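Local coordinates for aldehyde dehydrogenase (Burkholderia thailandensis, PDB 5J6B), which probably oxidises aldehydes to carboxylic acids, using the coenzyme NADP, at residues 298-303 and 405-410; 265-270 and 396-401; 63-68 and 205-210. All coordinates share one frame; numbering follows the deposited sequence.

Interaction 1: residues 298-303 and 405-410; sequences RIIAHA and LARVND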
loop_
_atom_site.group_PDB
_atom_site.type_symbol
_atom_site.label_atom_id
_atom_site.label_comp_id
_atom_site.label_asym_id
_atom_site.label_seq_id
_atom_site.Cartn_x
_atom_site.Cartn_y
_atom_site.Cartn_z
ATOM N N ARG A 298 -23.165 17.647 22.429
ATOM C CA ARG A 298 -24.342 16.860 22.776
ATOM C C ARG A 298 -23.908 15.565 23.451
ATOM O O ARG A 298 -23.064 14.840 22.922
ATOM C CB ARG A 298 -25.173 16.557 21.523
ATOM C CG ARG A 298 -25.603 17.810 20.748
ATOM C CD ARG A 298 -26.397 17.398 19.498
ATOM N NE ARG A 298 -25.533 16.902 18.426
ATOM C CZ ARG A 298 -25.870 15.932 17.577
ATOM N NH1 ARG A 298 -27.046 15.331 17.694
ATOM N NH2 ARG A 298 -25.024 15.555 16.620
ATOM N N ILE A 299 -24.478 15.275 24.613
ATOM C CA ILE A 299 -24.198 14.040 25.334
ATOM C C ILE A 299 -25.474 13.216 25.346
ATOM O O ILE A 299 -26.504 13.676 25.844
ATOM C CB ILE A 299 -23.713 14.312 26.765
ATOM C CG1 ILE A 299 -22.461 15.203 26.737
ATOM C CG2 ILE A 299 -23.463 12.985 27.485
ATOM C CD1 ILE A 299 -22.119 15.833 28.078
ATOM N N ILE A 300 -25.390 11.991 24.823
ATOM C CA ILE A 300 -26.531 11.098 24.625
ATOM C C ILE A 300 -26.261 9.865 25.481
ATOM O O ILE A 300 -25.463 9.000 25.099
ATOM C CB ILE A 300 -26.707 10.730 23.145
ATOM C CG1 ILE A 300 -26.844 11.998 22.287
ATOM C CG2 ILE A 300 -27.903 9.792 22.944
ATOM C CD1 ILE A 300 -26.615 11.777 20.782
ATOM N N ALA A 301 -26.905 9.781 26.648
ATOM C CA ALA A 301 -26.554 8.806 27.673
ATOM C C ALA A 301 -27.681 7.809 27.893
ATOM O O ALA A 301 -28.854 8.192 27.970
ATOM C CB ALA A 301 -26.226 9.501 28.999
ATOM N N HIS A 302 -27.308 6.537 28.034
ATOM C CA HIS A 302 -28.289 5.473 28.202
ATOM C C HIS A 302 -28.989 5.574 29.555
ATOM O O HIS A 302 -28.368 5.883 30.581
ATOM C CB HIS A 302 -27.623 4.099 28.063
ATOM C CG HIS A 302 -28.602 2.981 27.865
ATOM N ND1 HIS A 302 -29.271 2.378 28.911
ATOM C CD2 HIS A 302 -29.033 2.362 26.742
ATOM C CE1 HIS A 302 -30.066 1.433 28.442
ATOM N NE2 HIS A 302 -29.948 1.408 27.128
ATOM N N ALA A 303 -30.294 5.283 29.544
ATOM C CA ALA A 303 -31.128 5.360 30.740
ATOM C C ALA A 303 -30.546 4.575 31.910
ATOM O O ALA A 303 -30.710 4.977 33.064
ATOM C CB ALA A 303 -32.540 4.846 30.408
ATOM N N LEU A 405 -27.923 6.409 17.639
ATOM C CA LEU A 405 -27.213 6.674 16.386
ATOM C C LEU A 405 -27.948 7.703 15.534
ATOM O O LEU A 405 -27.322 8.604 14.956
ATOM C CB LEU A 405 -27.043 5.368 15.598
ATOM C CG LEU A 405 -26.173 4.290 16.254
ATOM C CD1 LEU A 405 -26.144 3.021 15.400
ATOM C CD2 LEU A 405 -24.740 4.804 16.539
ATOM N N ALA A 406 -29.276 7.560 15.421
ATOM C CA ALA A 406 -30.086 8.531 14.689
ATOM C C ALA A 406 -29.973 9.927 15.294
ATOM O O ALA A 406 -29.956 10.924 14.562
ATOM C CB ALA A 406 -31.549 8.084 14.658
ATOM N N ARG A 407 -29.892 10.023 16.630
ATOM C CA ARG A 407 -29.751 11.336 17.254
ATOM C C ARG A 407 -28.410 11.979 16.901
ATOM O O ARG A 407 -28.355 13.186 16.636
ATOM C CB ARG A 407 -29.912 11.238 18.771
ATOM C CG ARG A 407 -31.322 10.864 19.229
ATOM C CD ARG A 407 -31.377 10.818 20.732
ATOM N NE ARG A 407 -32.506 10.062 21.265
ATOM C CZ ARG A 407 -33.085 10.331 22.430
ATOM N NH1 ARG A 407 -32.648 11.350 23.157
ATOM N NH2 ARG A 407 -34.101 9.599 22.864
ATOM N N VAL A 408 -27.317 11.198 16.926
ATOM C CA VAL A 408 -26.008 11.713 16.501
ATOM C C VAL A 408 -26.088 12.266 15.082
ATOM O O VAL A 408 -25.579 13.356 14.789
ATOM C CB VAL A 408 -24.925 10.621 16.595
ATOM C CG1 VAL A 408 -23.607 11.132 15.969
ATOM C CG2 VAL A 408 -24.715 10.166 18.038
ATOM N N ASN A 409 -26.694 11.498 14.170
ATOM C CA ASN A 409 -26.820 11.894 12.770
ATOM C C ASN A 409 -27.847 12.996 12.547
ATOM O O ASN A 409 -27.902 13.545 11.443
ATOM C CB ASN A 409 -27.218 10.676 11.917
ATOM C CG ASN A 409 -26.056 9.731 11.698
ATOM O OD1 ASN A 409 -24.901 10.162 11.651
ATOM N ND2 ASN A 409 -26.345 8.435 11.587
ATOM N N ASP A 410 -28.676 13.301 13.543
ATOM C CA ASP A 410 -29.711 14.319 13.410
ATOM C C ASP A 410 -29.070 15.705 13.372
ATOM O O ASP A 410 -29.137 16.457 14.350
ATOM C CB ASP A 410 -30.703 14.211 14.570
ATOM C CG ASP A 410 -31.805 15.252 14.491
ATOM O OD1 ASP A 410 -32.159 15.689 13.367
ATOM O OD2 ASP A 410 -32.307 15.636 15.558
#

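Interaction 2: residues 265-270 and 396-401; sequences IVDADQ and ERFSDF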
loop_
_atom_site.group_PDB
_atom_site.type_symbol
_atom_site.label_atom_id
_atom_site.label_comp_id
_atom_site.label_asym_id
_atom_site.label_seq_id
_atom_site.Cartn_x
_atom_site.Cartn_y
_atom_site.Cartn_z
ATOM N N ILE A 265 -21.965 9.374 22.696
ATOM C CA ILE A 265 -22.914 8.407 23.242
ATOM C C ILE A 265 -22.265 7.724 24.437
ATOM O O ILE A 265 -21.093 7.323 24.373
ATOM C CB ILE A 265 -23.326 7.359 22.184
ATOM C CG1 ILE A 265 -24.136 8.005 21.059
ATOM C CG2 ILE A 265 -24.118 6.197 22.826
ATOM C CD1 ILE A 265 -24.329 7.089 19.854
ATOM N N VAL A 266 -23.022 7.573 25.523
ATOM C CA VAL A 266 -22.587 6.776 26.668
ATOM C C VAL A 266 -23.523 5.572 26.762
ATOM O O VAL A 266 -24.710 5.724 27.069
ATOM C CB VAL A 266 -22.581 7.584 27.972
ATOM C CG1 VAL A 266 -22.051 6.715 29.107
ATOM C CG2 VAL A 266 -21.721 8.858 27.811
ATOM N N ASP A 267 -22.983 4.376 26.547
ATOM C CA ASP A 267 -23.797 3.170 26.435
ATOM C C ASP A 267 -24.178 2.632 27.815
ATOM O O ASP A 267 -23.673 3.072 28.857
ATOM C CB ASP A 267 -23.046 2.100 25.636
ATOM C CG ASP A 267 -23.971 1.176 24.854
ATOM O OD1 ASP A 267 -25.209 1.253 25.020
ATOM O OD2 ASP A 267 -23.440 0.349 24.082
ATOM N N ALA A 268 -25.081 1.641 27.799
ATOM C CA ALA A 268 -25.672 1.066 29.008
ATOM C C ALA A 268 -24.658 0.372 29.915
ATOM O O ALA A 268 -24.916 0.227 31.118
ATOM C CB ALA A 268 -26.764 0.055 28.619
ATOM N N ASP A 269 -23.514 -0.052 29.377
ATOM C CA ASP A 269 -22.586 -0.912 30.098
ATOM C C ASP A 269 -21.458 -0.139 30.785
ATOM O O ASP A 269 -20.462 -0.748 31.184
ATOM C CB ASP A 269 -22.004 -1.959 29.144
ATOM C CG ASP A 269 -21.332 -1.339 27.904
ATOM O OD1 ASP A 269 -21.211 -0.090 27.812
ATOM O OD2 ASP A 269 -20.919 -2.112 27.005
ATOM N N GLN A 270 -21.595 1.175 30.948
ATOM C CA GLN A 270 -20.475 2.022 31.359
ATOM C C GLN A 270 -20.464 2.360 32.852
ATOM O O GLN A 270 -19.642 3.183 33.275
ATOM C CB GLN A 270 -20.482 3.311 30.534
ATOM C CG GLN A 270 -20.224 3.056 29.048
ATOM C CD GLN A 270 -18.774 2.682 28.779
ATOM O OE1 GLN A 270 -17.885 3.521 28.871
ATOM N NE2 GLN A 270 -18.534 1.416 28.438
ATOM N N GLU A 396 -28.935 14.474 26.907
ATOM C CA GLU A 396 -30.199 13.833 26.582
ATOM C C GLU A 396 -30.073 12.339 26.853
ATOM O O GLU A 396 -28.974 11.799 27.007
ATOM C CB GLU A 396 -30.625 14.099 25.125
ATOM C CG GLU A 396 -29.661 13.533 24.071
ATOM C CD GLU A 396 -30.033 13.942 22.649
ATOM O OE1 GLU A 396 -29.224 14.630 21.977
ATOM O OE2 GLU A 396 -31.144 13.581 22.205
ATOM N N ARG A 397 -31.225 11.680 26.894
ATOM C CA ARG A 397 -31.376 10.328 27.407
ATOM C C ARG A 397 -31.909 9.414 26.311
ATOM O O ARG A 397 -32.807 9.802 25.556
ATOM C CB ARG A 397 -32.343 10.347 28.598
ATOM C CG ARG A 397 -32.592 9.041 29.319
ATOM C CD ARG A 397 -33.612 9.307 30.427
ATOM N NE ARG A 397 -34.010 8.084 31.108
ATOM C CZ ARG A 397 -33.852 7.859 32.409
ATOM N NH1 ARG A 397 -33.311 8.786 33.200
ATOM N NH2 ARG A 397 -34.257 6.700 32.923
ATOM N N PHE A 398 -31.372 8.197 26.225
ATOM C CA PHE A 398 -31.897 7.214 25.275
ATOM C C PHE A 398 -31.900 5.834 25.917
ATOM O O PHE A 398 -31.378 5.633 27.017
ATOM C CB PHE A 398 -31.081 7.173 23.970
ATOM C CG PHE A 398 -29.821 6.337 24.061
ATOM C CD1 PHE A 398 -28.670 6.847 24.663
ATOM C CD2 PHE A 398 -29.792 5.045 23.549
ATOM C CE1 PHE A 398 -27.514 6.074 24.743
ATOM C CE2 PHE A 398 -28.648 4.261 23.633
ATOM C CZ PHE A 398 -27.509 4.768 24.223
ATOM N N SER A 399 -32.481 4.871 25.193
ATOM C CA SER A 399 -32.479 3.479 25.616
ATOM C C SER A 399 -32.195 2.549 24.433
ATOM O O SER A 399 -31.522 1.525 24.583
ATOM C CB SER A 399 -33.815 3.128 26.268
ATOM O OG SER A 399 -33.888 1.743 26.515
ATOM N N ASP A 400 -32.701 2.895 23.258
ATOM C CA ASP A 400 -32.501 2.097 22.051
ATOM C C ASP A 400 -31.260 2.575 21.300
ATOM O O ASP A 400 -31.139 3.768 20.991
ATOM C CB ASP A 400 -33.741 2.203 21.164
ATOM C CG ASP A 400 -33.634 1.362 19.923
ATOM O OD1 ASP A 400 -33.968 0.168 19.996
ATOM O OD2 ASP A 400 -33.208 1.895 18.881
ATOM N N PHE A 401 -30.338 1.651 20.990
ATOM C CA PHE A 401 -29.058 2.093 20.433
ATOM C C PHE A 401 -29.222 2.662 19.024
ATOM O O PHE A 401 -28.496 3.594 18.652
ATOM C CB PHE A 401 -28.018 0.959 20.445
ATOM C CG PHE A 401 -26.600 1.428 20.170
ATOM C CD1 PHE A 401 -25.992 1.164 18.946
ATOM C CD2 PHE A 401 -25.889 2.147 21.123
ATOM C CE1 PHE A 401 -24.695 1.589 18.682
ATOM C CE2 PHE A 401 -24.590 2.592 20.870
ATOM C CZ PHE A 401 -23.990 2.317 19.649
#

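Interaction 3: residues 63-68 and 205-210; sequences KPLRAL and DLPKGA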
loop_
_atom_site.group_PDB
_atom_site.type_symbol
_atom_site.label_atom_id
_atom_site.label_comp_id
_atom_site.label_asym_id
_atom_site.label_seq_id
_atom_site.Cartn_x
_atom_site.Cartn_y
_atom_site.Cartn_z
ATOM N N LYS A 63 9.885 25.817 -9.414
ATOM C CA LYS A 63 10.984 25.011 -9.945
ATOM C C LYS A 63 12.120 24.854 -8.943
ATOM O O LYS A 63 12.566 23.711 -8.722
ATOM C CB LYS A 63 11.468 25.606 -11.277
ATOM N N PRO A 64 12.614 25.918 -8.289
ATOM C CA PRO A 64 13.643 25.717 -7.250
ATOM C C PRO A 64 13.191 24.801 -6.134
ATOM O O PRO A 64 13.956 23.931 -5.699
ATOM C CB PRO A 64 13.900 27.139 -6.735
ATOM C CG PRO A 64 13.512 28.024 -7.864
ATOM C CD PRO A 64 12.356 27.352 -8.525
ATOM N N LEU A 65 11.950 24.969 -5.671
ATOM C CA LEU A 65 11.437 24.146 -4.580
ATOM C C LEU A 65 11.308 22.693 -5.018
ATOM O O LEU A 65 11.632 21.771 -4.257
ATOM C CB LEU A 65 10.095 24.712 -4.107
ATOM C CG LEU A 65 9.504 24.364 -2.747
ATOM C CD1 LEU A 65 10.567 24.413 -1.667
ATOM C CD2 LEU A 65 8.363 25.331 -2.443
ATOM N N ARG A 66 10.867 22.475 -6.256
ATOM C CA ARG A 66 10.807 21.130 -6.811
ATOM C C ARG A 66 12.186 20.473 -6.861
ATOM O O ARG A 66 12.296 19.255 -6.699
ATOM C CB ARG A 66 10.186 21.193 -8.204
ATOM C CG ARG A 66 10.076 19.866 -8.877
ATOM C CD ARG A 66 8.636 19.487 -9.131
ATOM N NE ARG A 66 8.557 18.098 -9.564
ATOM C CZ ARG A 66 8.679 17.706 -10.827
ATOM N NH1 ARG A 66 8.874 18.605 -11.784
ATOM N NH2 ARG A 66 8.610 16.419 -11.133
ATOM N N ALA A 67 13.243 21.259 -7.063
ATOM C CA ALA A 67 14.592 20.722 -7.190
ATOM C C ALA A 67 15.213 20.298 -5.860
ATOM O O ALA A 67 16.305 19.717 -5.866
ATOM C CB ALA A 67 15.506 21.755 -7.858
ATOM N N LEU A 68 14.586 20.595 -4.733
ATOM C CA LEU A 68 15.140 20.141 -3.461
ATOM C C LEU A 68 14.908 18.643 -3.309
ATOM O O LEU A 68 13.764 18.191 -3.414
ATOM C CB LEU A 68 14.496 20.866 -2.285
ATOM C CG LEU A 68 14.818 22.338 -2.093
ATOM C CD1 LEU A 68 14.166 22.814 -0.807
ATOM C CD2 LEU A 68 16.327 22.534 -2.060
ATOM N N ASP A 205 16.973 27.125 4.530
ATOM C CA ASP A 205 17.415 27.369 3.160
ATOM C C ASP A 205 16.330 27.043 2.126
ATOM O O ASP A 205 16.641 26.602 1.011
ATOM C CB ASP A 205 18.720 26.611 2.870
ATOM C CG ASP A 205 18.585 25.099 3.038
ATOM O OD1 ASP A 205 17.559 24.634 3.582
ATOM O OD2 ASP A 205 19.522 24.373 2.634
ATOM N N LEU A 206 15.068 27.267 2.466
ATOM C CA LEU A 206 14.009 27.229 1.466
ATOM C C LEU A 206 14.283 28.255 0.366
ATOM O O LEU A 206 14.755 29.358 0.652
ATOM C CB LEU A 206 12.661 27.531 2.113
ATOM C CG LEU A 206 11.926 26.404 2.836
ATOM C CD1 LEU A 206 10.808 26.997 3.675
ATOM C CD2 LEU A 206 11.381 25.373 1.843
ATOM N N PRO A 207 13.981 27.944 -0.893
ATOM C CA PRO A 207 14.176 28.943 -1.950
ATOM C C PRO A 207 13.281 30.149 -1.714
ATOM O O PRO A 207 12.188 30.040 -1.151
ATOM C CB PRO A 207 13.781 28.196 -3.231
ATOM C CG PRO A 207 13.765 26.749 -2.864
ATOM C CD PRO A 207 13.420 26.687 -1.411
ATOM N N LYS A 208 13.759 31.315 -2.143
ATOM C CA LYS A 208 12.997 32.542 -1.951
ATOM C C LYS A 208 11.674 32.464 -2.695
ATOM O O LYS A 208 11.627 32.078 -3.865
ATOM C CB LYS A 208 13.796 33.752 -2.427
ATOM C CG LYS A 208 14.862 34.180 -1.455
ATOM C CD LYS A 208 14.310 34.304 -0.034
ATOM C CE LYS A 208 15.375 34.787 0.954
ATOM N NZ LYS A 208 16.385 33.750 1.303
ATOM N N GLY A 209 10.594 32.837 -2.007
ATOM C CA GLY A 209 9.262 32.712 -2.547
ATOM C C GLY A 209 8.535 31.450 -2.138
ATOM O O GLY A 209 7.348 31.320 -2.448
ATOM N N ALA A 210 9.212 30.518 -1.454
ATOM C CA ALA A 210 8.572 29.269 -1.044
ATOM C C ALA A 210 7.437 29.501 -0.057
ATOM O O ALA A 210 6.483 28.712 -0.012
ATOM C CB ALA A 210 9.600 28.318 -0.430
#

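Interaction 1: residues 298-303 and 405-410
In the alpha/beta catalytic domain of the aldehyde dehydrogenase fold, Arg298 of strand 298-302 grips the C-terminal turn of helix 401-409 through two backbone carbonyls, those of Arg407 and Val408. The edge of its guanidinium group faces the helix end, and both oxygens lie close to the guanidinium plane. NH1 of Arg298 is 2.7 Å from Arg407 O, approaching from above the plane of that carbonyl. NH2 of Arg298 forms a nearly straight bond (N-H...O 174°) to Val408 O at 2.9 Å. Carbonyls in a helix's last turn lack the usual i+4 partners; Arg407 O has otherwise a weak bond from Asp410 N. A cation suits this place, where it should also favour the negative end of the helix dipole. The arginine chain bends at chi3 (-77°), turning the flat group toward the carbonyls. NE of Arg298 is held by Asn261 O, and NH1 also meets Tyr384 OH, so the group is fixed in rotation on several sides.

Ile300, two residues on along the same strand face, supplies the apolar part. Its CD1 packs against Val408 CG2 at 3.7 Å and against the methylene Arg407 CB at 3.9 Å; the charged end of Arg407 turns elsewhere, to Asp403 and Glu396.

Helix 401-409 belongs to a crossover linking strand 392-398 to strand 416-420, and its 405-409 part runs antiparallel to strand 298-302 (175°), the axes 9.8 Å apart. Strand 298-302 lies beneath it between parallel strands 263-266 and 392-398, and Ile265 packs on the same Val408.

Interaction 2: residues 265-270 and 396-401
Ile265 and the rings of Phe398 and Phe401 meet where two strands in the parallel part of the catalytic domain's mixed sheet come to their ends. Strands 263-266 and 392-398 are not neighbours: strand 298-302 runs between them, so side chains reach over that strand, between its Ile300 and His302. The tight part centres on the branch methyl of Ile265. CG2 of Ile265 lies 3.9 Å from Phe398 CE1 and 4.1 Å from Phe401 CE2, filling the angle between the two rings as a compact beta-branched residue can. Phe398 has its CG between the backbone N and the carbonyl carbon (chi1 82°), which swings the ring inward over the strand end. There its edge faces Val266 O, 3.7 Å from Phe398 CE1, a favourable match of a slightly positive ring rim to a carbonyl. Against another side of Phe398, His302 packs edge-to-face.

The contact loosens toward the loops. Asp267, first residue of a type I turn running to Gln270, crosses Phe401 at about a right angle, its carboxylate inclined 30° to the ring, and merely skirts it. On the solvent side, Asp269, Ser399 and Asp400 are exposed, and polar residues suit these turns. Asp267 is buried, but both carboxylate oxygens have hydrogen-bond partners: OD2 bonds to His426, which also stacks on Phe401, and to Thr421, while Ala268 N donates to Asp267 OD1 at 2.8 Å, from above the carboxylate plane.

Interaction 3: residues 63-68 and 205-210
Pro207 is the bump of this contact, a rigid ring pressed into a hollow formed by Pro64 and Leu65 of helix 48-66 and by Leu68 in the loop that follows. The loop carrying it joins helix 192-202 to strand 211-213, an edge strand of the Rossmann-like coenzyme-binding domain, so the chain's first helix packs against the loop leading to the edge of that domain's sheet. Each part of the proline ring has its own wall. Pro207 CB sits 3.7 Å from exposed Pro64 CB, its CG rests over the backbone at Leu65, 3.8 Å from Leu65 N, and its CD lies 3.7 Å from Leu65 CD1. From the far wall Leu68 brings its CD1 up to Pro207 CD, 4.0 Å away. Stiff, compact proline rings suit such a fit, since they lose little freedom on packing.

The complementary bump is Leu65, set among three apolar residues of the loop. Its methyls reach the loop because chi1 (-161°) sets CG opposite the backbone N; Leu65 CD1 also touches Leu206 CD2, at 3.7 Å.

A type II turn from Pro207 to Ala210 shapes the loop, closed by Ala210 N to Pro207 O. Gly209 takes its third position with a positive phi (96°), which glycine adopts readily. The turn brings small Ala210 back to the helix, its CB 3.8 Å from Leu65 CD2.

How the interactions relate
Interactions 1 and 2 belong together: their centres are 8 Å apart, and strand 392-398 and helix 401-409 follow each other in the chain. They touch directly, with Ile299 O 2.8 Å from Glu396 N in a probable sheet hydrogen bond. Both are buried, yet interaction 1 joins a charged grip on a helix end to a small apolar patch, whereas interaction 2 has no hydrogen bond across it and relies on aromatic and aliphatic packing. Interaction 3 lies on the opposite side of the chain's centre, about 50 Å from interaction 1 between centres. Partly exposed and purely apolar, it joins a helix end to a loop, while interactions 1 and 2 gather around one sheet and its helix.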